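Local coordinates for agenet domain-containing protein (PDB 6IE4), which probably binds methylated histone H3 tails through tandem Agenet domains, modules of the SH3-like clan, at residues Glu87-Val95 / Arg136-Arg144. Residues are numbered along the deposited sequence; the frame is centred on the assembly and turned at random.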
loop_
_atom_site.group_PDB
_atom_site.type_symbol
_atom_site.label_atom_id
_atom_site.label_comp_id
_atom_site.label_asym_id
_atom_site.label_seq_id
_atom_site.Cartn_x
_atom_site.Cartn_y
_atom_site.Cartn_z
ATOM N N GLU A 87 -20.610 2.289 -3.233
ATOM C CA GLU A 87 -20.784 3.626 -3.792
ATOM C C GLU A 87 -21.011 4.672 -2.707
ATOM O O GLU A 87 -20.436 5.767 -2.766
ATOM C CB GLU A 87 -21.959 3.636 -4.764
ATOM C CG GLU A 87 -22.649 4.987 -4.864
ATOM C CD GLU A 87 -21.962 5.935 -5.830
ATOM O OE1 GLU A 87 -22.666 6.529 -6.680
ATOM O OE2 GLU A 87 -20.720 6.097 -5.732
ATOM N N ILE A 88 -21.786 4.336 -1.677
ATOM C CA ILE A 88 -21.884 5.207 -0.509
ATOM C C ILE A 88 -20.542 5.305 0.214
ATOM O O ILE A 88 -20.065 6.407 0.519
ATOM C CB ILE A 88 -23.030 4.741 0.402
ATOM C CG1 ILE A 88 -24.365 5.093 -0.279
ATOM C CG2 ILE A 88 -22.895 5.328 1.793
ATOM C CD1 ILE A 88 -25.601 4.534 0.384
ATOM N N GLU A 89 -19.902 4.164 0.481
ATOM C CA GLU A 89 -18.573 4.205 1.088
ATOM C C GLU A 89 -17.616 5.000 0.219
ATOM O O GLU A 89 -16.791 5.759 0.733
ATOM C CB GLU A 89 -18.028 2.797 1.328
ATOM C CG GLU A 89 -16.979 2.728 2.443
ATOM C CD GLU A 89 -16.968 1.376 3.168
ATOM O OE1 GLU A 89 -17.696 0.451 2.732
ATOM O OE2 GLU A 89 -16.233 1.236 4.176
ATOM N N LYS A 90 -17.693 4.818 -1.097
ATOM C CA LYS A 90 -16.766 5.455 -2.025
ATOM C C LYS A 90 -16.929 6.965 -2.079
ATOM O O LYS A 90 -16.067 7.643 -2.642
ATOM C CB LYS A 90 -17.027 4.870 -3.423
ATOM C CG LYS A 90 -16.147 5.248 -4.599
ATOM C CD LYS A 90 -14.987 4.289 -4.785
ATOM C CE LYS A 90 -14.054 4.754 -5.928
ATOM N NZ LYS A 90 -12.619 4.244 -5.902
ATOM N N LYS A 91 -17.959 7.517 -1.441
ATOM C CA LYS A 91 -18.222 8.946 -1.519
ATOM C C LYS A 91 -18.536 9.580 -0.172
ATOM O O LYS A 91 -18.909 10.761 -0.139
ATOM C CB LYS A 91 -19.427 9.176 -2.443
ATOM C CG LYS A 91 -19.374 8.567 -3.845
ATOM C CD LYS A 91 -19.083 9.613 -4.920
ATOM C CE LYS A 91 -20.066 9.412 -6.088
ATOM N NZ LYS A 91 -20.003 10.475 -7.148
ATOM N N LYS A 92 -18.304 8.886 0.939
ATOM C CA LYS A 92 -18.529 9.550 2.210
ATOM C C LYS A 92 -17.425 10.575 2.465
ATOM O O LYS A 92 -16.402 10.614 1.784
ATOM C CB LYS A 92 -18.641 8.525 3.349
ATOM C CG LYS A 92 -17.386 8.314 4.199
ATOM C CD LYS A 92 -17.565 7.197 5.267
ATOM C CE LYS A 92 -16.200 6.763 5.893
ATOM N NZ LYS A 92 -15.932 7.250 7.302
ATOM N N LYS A 93 -17.675 11.451 3.426
ATOM C CA LYS A 93 -16.762 12.544 3.709
ATOM C C LYS A 93 -15.529 12.020 4.431
ATOM O O LYS A 93 -15.585 11.012 5.143
ATOM C CB LYS A 93 -17.466 13.607 4.556
ATOM C CG LYS A 93 -16.915 15.007 4.400
ATOM C CD LYS A 93 -16.665 15.693 5.745
ATOM C CE LYS A 93 -15.719 16.895 5.584
ATOM N NZ LYS A 93 -15.030 17.235 6.878
ATOM N N ILE A 94 -14.404 12.704 4.231
ATOM C CA ILE A 94 -13.174 12.437 4.971
ATOM C C ILE A 94 -12.989 13.542 6.001
ATOM O O ILE A 94 -13.162 14.722 5.684
ATOM C CB ILE A 94 -11.969 12.319 4.028
ATOM C CG1 ILE A 94 -12.257 11.204 3.038
ATOM C CG2 ILE A 94 -10.694 12.063 4.804
ATOM C CD1 ILE A 94 -11.044 10.592 2.459
ATOM N N VAL A 95 -12.684 13.156 7.237
ATOM C CA VAL A 95 -12.712 14.055 8.382
ATOM C C VAL A 95 -11.361 14.056 9.087
ATOM O O VAL A 95 -10.574 13.116 8.979
ATOM C CB VAL A 95 -13.843 13.659 9.351
ATOM C CG1 VAL A 95 -15.108 13.456 8.571
ATOM C CG2 VAL A 95 -13.482 12.372 10.103
ATOM N N ARG A 136 -5.069 15.234 -2.814
ATOM C CA ARG A 136 -6.428 15.322 -3.311
ATOM C C ARG A 136 -7.194 14.078 -2.886
ATOM O O ARG A 136 -6.601 13.033 -2.580
ATOM C CB ARG A 136 -6.440 15.450 -4.829
ATOM C CG ARG A 136 -5.752 16.680 -5.342
ATOM C CD ARG A 136 -5.841 16.712 -6.837
ATOM N NE ARG A 136 -5.275 15.492 -7.399
ATOM C CZ ARG A 136 -3.970 15.284 -7.547
ATOM N NH1 ARG A 136 -3.100 16.207 -7.141
ATOM N NH2 ARG A 136 -3.536 14.146 -8.064
ATOM N N LYS A 137 -8.530 14.201 -2.844
ATOM C CA LYS A 137 -9.348 13.105 -2.332
ATOM C C LYS A 137 -9.088 11.824 -3.102
ATOM O O LYS A 137 -9.043 10.740 -2.517
ATOM C CB LYS A 137 -10.841 13.448 -2.376
ATOM C CG LYS A 137 -11.694 12.343 -1.728
ATOM C CD LYS A 137 -13.189 12.588 -1.751
ATOM C CE LYS A 137 -13.872 11.735 -0.659
ATOM N NZ LYS A 137 -15.308 11.380 -0.957
ATOM N N ASP A 138 -8.873 11.934 -4.398
ATOM C CA ASP A 138 -8.704 10.750 -5.214
ATOM C C ASP A 138 -7.314 10.140 -5.051
ATOM O O ASP A 138 -7.008 9.153 -5.718
ATOM C CB ASP A 138 -8.946 11.105 -6.674
ATOM C CG ASP A 138 -7.826 11.901 -7.243
ATOM O OD1 ASP A 138 -7.447 12.924 -6.629
ATOM O OD2 ASP A 138 -7.353 11.532 -8.340
ATOM N N GLU A 139 -6.483 10.674 -4.154
ATOM C CA GLU A 139 -5.191 10.081 -3.852
ATOM C C GLU A 139 -5.226 9.346 -2.530
ATOM O O GLU A 139 -4.228 8.733 -2.142
ATOM C CB GLU A 139 -4.093 11.151 -3.793
ATOM C CG GLU A 139 -4.100 12.170 -4.917
ATOM C CD GLU A 139 -2.871 13.086 -4.887
ATOM O OE1 GLU A 139 -1.778 12.600 -5.257
ATOM O OE2 GLU A 139 -2.996 14.280 -4.504
ATOM N N LEU A 140 -6.367 9.357 -1.855
ATOM C CA LEU A 140 -6.533 8.675 -0.590
ATOM C C LEU A 140 -7.477 7.504 -0.717
ATOM O O LEU A 140 -8.355 7.459 -1.581
ATOM C CB LEU A 140 -7.067 9.608 0.500
ATOM C CG LEU A 140 -6.321 10.926 0.638
ATOM C CD1 LEU A 140 -6.883 11.665 1.798
ATOM C CD2 LEU A 140 -4.848 10.663 0.831
ATOM N N ARG A 141 -7.301 6.577 0.204
ATOM C CA ARG A 141 -8.268 5.533 0.409
ATOM C C ARG A 141 -8.424 5.360 1.911
ATOM O O ARG A 141 -7.575 5.798 2.691
ATOM C CB ARG A 141 -7.815 4.237 -0.273
ATOM C CG ARG A 141 -6.747 3.453 0.474
ATOM C CD ARG A 141 -6.147 2.362 -0.401
ATOM N NE ARG A 141 -5.088 1.630 0.281
ATOM C CZ ARG A 141 -4.676 0.431 -0.102
ATOM N NH1 ARG A 141 -5.173 -0.090 -1.219
ATOM N NH2 ARG A 141 -3.717 -0.204 0.565
ATOM N N PHE A 142 -9.504 4.705 2.312
ATOM C CA PHE A 142 -9.733 4.453 3.725
ATOM C C PHE A 142 -8.803 3.326 4.151
ATOM O O PHE A 142 -8.640 2.330 3.435
ATOM C CB PHE A 142 -11.207 4.098 3.975
ATOM C CG PHE A 142 -12.178 5.190 3.549
ATOM C CD1 PHE A 142 -12.288 6.369 4.286
ATOM C CD2 PHE A 142 -12.905 5.083 2.368
ATOM C CE1 PHE A 142 -13.157 7.399 3.892
ATOM C CE2 PHE A 142 -13.764 6.107 1.956
ATOM C CZ PHE A 142 -13.890 7.269 2.723
ATOM N N HIS A 143 -8.133 3.512 5.277
ATOM C CA HIS A 143 -7.226 2.488 5.754
ATOM C C HIS A 143 -8.022 1.329 6.340
ATOM O O HIS A 143 -8.826 1.516 7.257
ATOM C CB HIS A 143 -6.272 3.039 6.801
ATOM C CG HIS A 143 -5.330 2.004 7.326
ATOM N ND1 HIS A 143 -4.085 1.778 6.779
ATOM C CD2 HIS A 143 -5.477 1.093 8.317
ATOM C CE1 HIS A 143 -3.488 0.802 7.438
ATOM N NE2 HIS A 143 -4.313 0.367 8.374
ATOM N N ARG A 144 -7.787 0.135 5.814
ATOM C CA ARG A 144 -8.342 -1.088 6.362
ATOM C C ARG A 144 -7.197 -1.952 6.860
ATOM O O ARG A 144 -6.051 -1.811 6.427
ATOM C CB ARG A 144 -9.143 -1.884 5.314
ATOM C CG ARG A 144 -10.025 -1.082 4.383
ATOM C CD ARG A 144 -11.334 -0.655 5.002
ATOM N NE ARG A 144 -12.041 -1.757 5.647
ATOM C CZ ARG A 144 -12.966 -2.500 5.048
ATOM N NH1 ARG A 144 -13.592 -3.458 5.724
ATOM N NH2 ARG A 144 -13.261 -2.290 3.775
#
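Lys137 runs out almost fully extended from the 3-10 segment 137-139, its CG swung opposite the backbone N (chi1 -175°), and so carries its ammonium across to the loop 87-95, while Phe142 of strand 140-142, whose CB points toward the loop and whose CG stands anti to the carbonyl carbon (chi1 -59°), brings CE1, CE2 and CZ against it. The Lys137 NZ donates a hydrogen bond to Lys92 O at 3.0 Å, approaching tilted from the carbonyl plane. Lysine suits this place because its methylenes pack beside Ile94, with Lys137 CE 4.1 Å from Ile94 CG1, while the ammonium, still charged, donates to a carbonyl. Ile94, branched and buried, fills the angle between that stem and the aromatic ring, its CG1 4.0 Å from Phe142 CE1 and its CD1 4.3 Å from Leu140 CD1. Phe122 and Val113 of neighbouring strands continue this apolar cluster. The flat Phe142 ring is wide enough to touch Lys92 as well, whose CE lies 3.7 Å from Phe142 CE1; lysine offers methylenes to the ring and an ammonium to Glu98, its salt-bridge partner. The backbone oxygen of Glu89 approaches Phe142 CE2 obliquely. Replacing Lys137 by an alanine would probably leave Lys92 O without this donor and open a gap beside Ile94. The contact thus joins the linker between strands 78-79 and 99-104 to strand 140-142, which pairs antiparallel with 99-104; its one crossing hydrogen bond ends on a main-chain carbonyl and so does not depend on the Lys92 side chain, while Ile94, Leu140 and Phe142 supply an apolar centre.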